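Local coordinates for dual specificity protein phosphatase 12 (Homo sapiens, PDB 4KI9), which removes phosphate from phosphotyrosine as well as phosphoserine and phosphothreonine residues of proteins, the part described here being its catalytic domain, at residues A[63-68]-A[137-142]. The protein carries 2 engineered substitutions. Residues are numbered along the deposited sequence; the frame is centred on the assembly and turned at random.
Sequences DLLSHL and KLYQAM
Leu65 and Tyr139 bring the two backbones closest, their CA atoms 7.0 Å apart, where the turn of 63-68 leading into helix 68-80 meets the C-terminal end of helix 130-141. No hydrogen bond joins the segments, and the contact is apolar and largely buried. The CG of Leu65 lies anti to its own N (chi1 177°), which carries both methyls to the second segment. Leu65 CD1 meets Met142 CE tip to tip at 3.8 Å and also lies 3.9 Å from Tyr139 CD1, coming obliquely to the ring. The other methyl, Leu65 CD2, approaches Leu138 CB at 4.0 Å, the two side chains crossing at about a right angle. Leu68 CD1 lies over one face of the Tyr139 ring, 3.9 Å from the centroid and 15° off the normal, in a CH-pi contact. Separately, Leu68 CB is 3.8 Å from Tyr139 CE1. The phenol OH is hydrogen-bonded to Asp69 OD2, tying the ring to the first turn of the helix that Leu68 begins. Were Tyr139 replaced by an alanine, the methyls of Leu65 and Leu68 would probably face a gap and Asp69 would lose its phenol partner. Within the turn, Asp63 OD1 accepts from Ser66 N at 3.0 Å, an Asx motif, and Asp63 OD2 also forms a salt bridge with Arg157. Tyr156 of helix 151-160 packs on both Leu65 and Leu138, while Leu68 reaches helix 95-108, which begins at the substrate-binding Arg95. This is apolar core packing between a helix-leading turn and a helix end, within the helical layer beside the mixed sheet of the dual-specificity phosphatase catalytic domain.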
# COMPACT_ATOMS: atom_id res chain seq x y z
N ASP A 63 10.32 -7.81 -1.23
CA ASP A 63 9.26 -8.49 -0.50
C ASP A 63 8.35 -7.47 0.18
O ASP A 63 8.62 -7.02 1.29
CB ASP A 63 9.86 -9.44 0.54
CG ASP A 63 8.80 -10.14 1.38
OD1 ASP A 63 7.60 -10.06 1.04
OD2 ASP A 63 9.16 -10.81 2.38
N LEU A 64 7.27 -7.11 -0.51
CA LEU A 64 6.22 -6.29 0.10
C LEU A 64 5.24 -7.17 0.86
O LEU A 64 4.64 -6.75 1.86
CB LEU A 64 5.46 -5.52 -0.98
CG LEU A 64 5.82 -4.08 -1.30
CD1 LEU A 64 4.65 -3.46 -2.01
CD2 LEU A 64 6.16 -3.29 -0.04
N LEU A 65 5.05 -8.39 0.36
CA LEU A 65 4.06 -9.33 0.91
C LEU A 65 4.11 -9.44 2.44
O LEU A 65 3.08 -9.42 3.10
CB LEU A 65 4.22 -10.72 0.27
CG LEU A 65 3.29 -11.83 0.79
CD1 LEU A 65 1.82 -11.44 0.65
CD2 LEU A 65 3.54 -13.12 -0.01
N SER A 66 5.32 -9.56 2.98
CA SER A 66 5.52 -9.77 4.41
C SER A 66 5.07 -8.57 5.24
O SER A 66 4.78 -8.71 6.42
CB SER A 66 6.99 -10.10 4.70
OG SER A 66 7.36 -11.34 4.09
N HIS A 67 5.00 -7.39 4.61
CA HIS A 67 4.61 -6.15 5.30
C HIS A 67 3.15 -5.74 5.11
O HIS A 67 2.71 -4.73 5.68
CB HIS A 67 5.51 -5.00 4.84
CG HIS A 67 6.95 -5.26 5.06
ND1 HIS A 67 7.74 -5.90 4.13
CD2 HIS A 67 7.75 -5.02 6.12
CE1 HIS A 67 8.97 -6.01 4.59
NE2 HIS A 67 9.01 -5.48 5.80
N LEU A 68 2.39 -6.50 4.33
CA LEU A 68 1.05 -6.08 3.94
C LEU A 68 0.05 -6.00 5.09
O LEU A 68 -0.75 -5.08 5.14
CB LEU A 68 0.48 -6.96 2.80
CG LEU A 68 1.16 -6.86 1.44
CD1 LEU A 68 0.52 -7.83 0.41
CD2 LEU A 68 1.17 -5.40 0.94
N LYS A 137 -1.43 -11.83 -5.39
CA LYS A 137 -2.14 -13.07 -5.68
C LYS A 137 -1.92 -14.07 -4.55
O LYS A 137 -2.85 -14.75 -4.13
CB LYS A 137 -1.70 -13.64 -7.05
CG LYS A 137 -2.24 -12.80 -8.19
CD LYS A 137 -1.84 -13.33 -9.56
CE LYS A 137 -2.36 -12.40 -10.64
NZ LYS A 137 -1.61 -12.54 -11.91
N LEU A 138 -0.69 -14.12 -4.03
CA LEU A 138 -0.39 -14.97 -2.88
C LEU A 138 -1.18 -14.53 -1.65
O LEU A 138 -1.69 -15.36 -0.92
CB LEU A 138 1.10 -14.95 -2.56
CG LEU A 138 2.02 -15.43 -3.69
CD1 LEU A 138 3.40 -15.62 -3.14
CD2 LEU A 138 1.52 -16.73 -4.32
N TYR A 139 -1.24 -13.22 -1.43
CA TYR A 139 -2.03 -12.62 -0.35
C TYR A 139 -3.49 -13.09 -0.39
O TYR A 139 -4.03 -13.52 0.61
CB TYR A 139 -1.95 -11.10 -0.47
CG TYR A 139 -2.35 -10.28 0.76
CD1 TYR A 139 -1.77 -10.53 2.00
CD2 TYR A 139 -3.23 -9.22 0.64
CE1 TYR A 139 -2.10 -9.75 3.11
CE2 TYR A 139 -3.58 -8.43 1.74
CZ TYR A 139 -3.00 -8.69 2.97
OH TYR A 139 -3.32 -7.92 4.05
N GLN A 140 -4.12 -13.00 -1.56
CA GLN A 140 -5.47 -13.52 -1.76
C GLN A 140 -5.53 -15.03 -1.48
O GLN A 140 -6.38 -15.51 -0.71
CB GLN A 140 -5.96 -13.23 -3.18
CG GLN A 140 -7.33 -13.83 -3.54
CD GLN A 140 -7.73 -13.54 -4.98
OE1 GLN A 140 -7.22 -12.61 -5.60
NE2 GLN A 140 -8.65 -14.35 -5.51
N ALA A 141 -4.62 -15.78 -2.10
CA ALA A 141 -4.59 -17.23 -1.93
C ALA A 141 -4.45 -17.63 -0.46
O ALA A 141 -4.93 -18.69 -0.06
CB ALA A 141 -3.47 -17.85 -2.77
N MET A 142 -3.80 -16.79 0.35
CA MET A 142 -3.68 -17.05 1.79
C MET A 142 -4.91 -16.59 2.60
O MET A 142 -4.96 -16.75 3.82
CB MET A 142 -2.40 -16.40 2.35
CG MET A 142 -1.09 -17.09 1.92
SD MET A 142 0.39 -16.37 2.71
CE MET A 142 0.44 -14.78 1.89